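Local coordinates for protein minor fimbrium subunit Mfa5 (Porphyromonas gingivalis ATCC 33277, PDB 6TO1) that serves as an accessory tip subunit of the minor fimbriae, the surface pili that mediate biofilm formation and adhesion to host cells and other oral bacteria, at residues A121-V126 / A401-I406. Sequence-based numbering, arbitrary orientation.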
ATOM      1  N   ALA A 121      -2.348   3.244   2.428  1.00 22.17           N
ATOM      2  CA  ALA A 121      -2.275   3.767   1.066  1.00 22.01           C
ATOM      3  C   ALA A 121      -1.112   4.728   0.948  1.00 20.07           C
ATOM      4  O   ALA A 121      -0.645   5.294   1.943  1.00 21.13           O
ATOM      5  CB  ALA A 121      -3.579   4.470   0.652  1.00 23.57           C
ATOM      6  N   VAL A 122      -0.644   4.895  -0.297  1.00 25.03           N
ATOM      7  CA  VAL A 122       0.416   5.846  -0.635  1.00 23.33           C
ATOM      8  C   VAL A 122       0.037   6.551  -1.921  1.00 21.79           C
ATOM      9  O   VAL A 122      -0.171   5.903  -2.955  1.00 22.32           O
ATOM     10  CB  VAL A 122       1.793   5.178  -0.819  1.00 26.87           C
ATOM     11  CG1 VAL A 122       2.760   6.109  -1.574  1.00 25.09           C
ATOM     12  CG2 VAL A 122       2.328   4.749   0.522  1.00 24.05           C
ATOM     13  N   THR A 123      -0.002   7.868  -1.876  1.00 22.54           N
ATOM     14  CA  THR A 123      -0.048   8.699  -3.079  1.00 22.33           C
ATOM     15  C   THR A 123       1.383   9.111  -3.423  1.00 20.19           C
ATOM     16  O   THR A 123       2.115   9.619  -2.569  1.00 21.89           O
ATOM     17  CB  THR A 123      -0.942   9.918  -2.841  1.00 32.24           C
ATOM     18  OG1 THR A 123      -2.284   9.470  -2.571  1.00 28.81           O
ATOM     19  CG2 THR A 123      -0.962  10.812  -4.045  1.00 27.88           C
ATOM     20  N   VAL A 124       1.798   8.836  -4.645  1.00 21.74           N
ATOM     21  CA  VAL A 124       3.178   9.103  -5.054  1.00 21.62           C
ATOM     22  C   VAL A 124       3.320  10.607  -5.286  1.00 23.07           C
ATOM     23  O   VAL A 124       2.578  11.146  -6.104  1.00 23.02           O
ATOM     24  CB  VAL A 124       3.530   8.296  -6.309  1.00 24.97           C
ATOM     25  CG1 VAL A 124       4.932   8.659  -6.806  1.00 28.51           C
ATOM     26  CG2 VAL A 124       3.424   6.796  -6.041  1.00 24.67           C
ATOM     27  N   PRO A 125       4.227  11.316  -4.611  1.00 23.09           N
ATOM     28  CA  PRO A 125       4.335  12.770  -4.848  1.00 19.98           C
ATOM     29  C   PRO A 125       4.683  13.100  -6.294  1.00 19.95           C
ATOM     30  O   PRO A 125       5.518  12.449  -6.932  1.00 20.35           O
ATOM     31  CB  PRO A 125       5.442  13.221  -3.886  1.00 25.66           C
ATOM     32  CG  PRO A 125       5.345  12.198  -2.744  1.00 27.37           C
ATOM     33  CD  PRO A 125       5.068  10.891  -3.470  1.00 24.71           C
ATOM     34  N   VAL A 126       4.010  14.112  -6.815  1.00 21.40           N
ATOM     35  CA  VAL A 126       4.155  14.488  -8.216  1.00 19.87           C
ATOM     36  C   VAL A 126       4.112  16.004  -8.284  1.00 21.65           C
ATOM     37  O   VAL A 126       3.241  16.637  -7.674  1.00 21.81           O
ATOM     38  CB  VAL A 126       3.063  13.861  -9.101  1.00 18.62           C
ATOM     39  CG1 VAL A 126       1.664  14.064  -8.476  1.00 28.62           C
ATOM     40  CG2 VAL A 126       3.110  14.415 -10.530  1.00 21.32           C
ATOM     41  N   ALA A 401      -1.741  11.684 -10.343  1.00 26.63           N
ATOM     42  CA  ALA A 401      -1.124  11.145  -9.149  1.00 26.89           C
ATOM     43  C   ALA A 401      -1.354   9.643  -9.112  1.00 23.70           C
ATOM     44  O   ALA A 401      -2.494   9.183  -9.192  1.00 30.12           O
ATOM     45  CB  ALA A 401      -1.699  11.784  -7.883  1.00 30.66           C
ATOM     46  N   GLN A 402      -0.264   8.896  -9.036  0.69 25.01           N
ATOM     47  CA  GLN A 402      -0.319   7.458  -8.855  0.69 28.44           C
ATOM     48  C   GLN A 402      -0.583   7.116  -7.393  0.69 25.97           C
ATOM     49  O   GLN A 402      -0.184   7.837  -6.479  0.69 22.38           O
ATOM     50  CB  GLN A 402       1.003   6.830  -9.300  0.69 28.76           C
ATOM     51  CG  GLN A 402       1.069   5.324  -9.117  0.69 29.42           C
ATOM     52  CD  GLN A 402       2.437   4.730  -9.423  0.69 30.17           C
ATOM     53  OE1 GLN A 402       3.424   5.442  -9.660  0.69 37.08           O
ATOM     54  NE2 GLN A 402       2.494   3.414  -9.428  0.69 19.35           N
ATOM     55  N   THR A 403      -1.239   5.986  -7.181  1.00 24.30           N
ATOM     56  CA  THR A 403      -1.298   5.361  -5.871  1.00 23.53           C
ATOM     57  C   THR A 403      -0.694   3.970  -5.989  1.00 23.54           C
ATOM     58  O   THR A 403      -0.861   3.294  -7.016  1.00 28.34           O
ATOM     59  CB  THR A 403      -2.724   5.276  -5.337  1.00 33.96           C
ATOM     60  OG1 THR A 403      -3.519   4.541  -6.261  1.00 35.40           O
ATOM     61  CG2 THR A 403      -3.303   6.671  -5.152  1.00 31.65           C
ATOM     62  N   ILE A 404       0.027   3.561  -4.947  1.00 20.20           N
ATOM     63  CA  ILE A 404       0.710   2.280  -4.938  1.00 20.08           C
ATOM     64  C   ILE A 404      -0.315   1.156  -4.770  1.00 24.45           C
ATOM     65  O   ILE A 404      -1.165   1.186  -3.873  1.00 24.74           O
ATOM     66  CB  ILE A 404       1.770   2.263  -3.832  1.00 17.54           C
ATOM     67  CG1 ILE A 404       2.830   3.349  -4.039  1.00 20.31           C
ATOM     68  CG2 ILE A 404       2.426   0.889  -3.747  1.00 23.27           C
ATOM     69  CD1 ILE A 404       3.599   3.216  -5.371  1.00 24.41           C
ATOM     70  N   ASN A 405      -0.229   0.151  -5.640  0.51 22.77           N
ATOM     71  CA  ASN A 405      -1.241  -0.895  -5.739  0.51 23.03           C
ATOM     72  C   ASN A 405      -1.024  -2.028  -4.746  0.51 23.59           C
ATOM     73  O   ASN A 405      -1.997  -2.597  -4.242  0.51 24.87           O
ATOM     74  CB  ASN A 405      -1.262  -1.451  -7.173  0.51 27.59           C
ATOM     75  CG  ASN A 405      -2.308  -2.541  -7.381  0.51 28.41           C
ATOM     76  OD1 ASN A 405      -3.492  -2.356  -7.091  0.51 30.06           O
ATOM     77  ND2 ASN A 405      -1.870  -3.679  -7.908  0.51 34.05           N
ATOM     78  N   ILE A 406       0.224  -2.376  -4.468  1.00 26.57           N
ATOM     79  CA  ILE A 406       0.553  -3.511  -3.609  1.00 27.45           C
ATOM     80  C   ILE A 406       1.032  -3.007  -2.256  1.00 28.32           C
ATOM     81  O   ILE A 406       1.884  -2.115  -2.172  1.00 34.26           O
ATOM     82  CB  ILE A 406       1.628  -4.408  -4.236  1.00 33.80           C
ATOM     83  CG1 ILE A 406       1.224  -4.949  -5.604  1.00 35.18           C
ATOM     84  CG2 ILE A 406       1.966  -5.562  -3.272  1.00 34.07           C
ATOM     85  CD1 ILE A 406      -0.000  -5.756  -5.619  1.00 43.74           C
TER
HETATM   86  O   HOH W   1      -1.921   3.128  -2.124  1.00 21.93           O
HETATM   87  O   HOH W   2       2.179  10.310  -8.892  1.00 26.24           O
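The flat peptide groups of Val122 and Gln402 each receive one N-H across the contact: Ile404 N lies in the carbonyl plane of Val122, 3.1 Å from Val122 O, whereas Val124 N is tilted 26° from the Gln402 carbonyl plane, 2.9 Å from Gln402 O. Thr123 and Thr403 between them form a non-hydrogen-bonded antiparallel pair, a single beta bridge. The bridge illustrates how paired linkers can be tied together: 121-126 leads into the VWFA sheet at strand 126-133, while the loop segment 401-406 runs on toward strand 408-417. One water accepts from Val122 N and donates to Ile404 O; a second, at the other end, joins Gln402 N to Val124 O.

Val122, Val124 and Ile404 pack on one face of the bridge. Val122 and Ile404 run side by side, CG1 to CG1 3.7 Å. Ile404 also rests against Val88. On the opposite face, Thr123 turns CG2 anti to its own nitrogen, 4.0 Å from Ala401 CB, and its OG1 lies 3.9 Å from Thr403 CG2. Val124 meets Ile404 nearly at a right angle, its CG2 3.6 Å from Ile404 CD1.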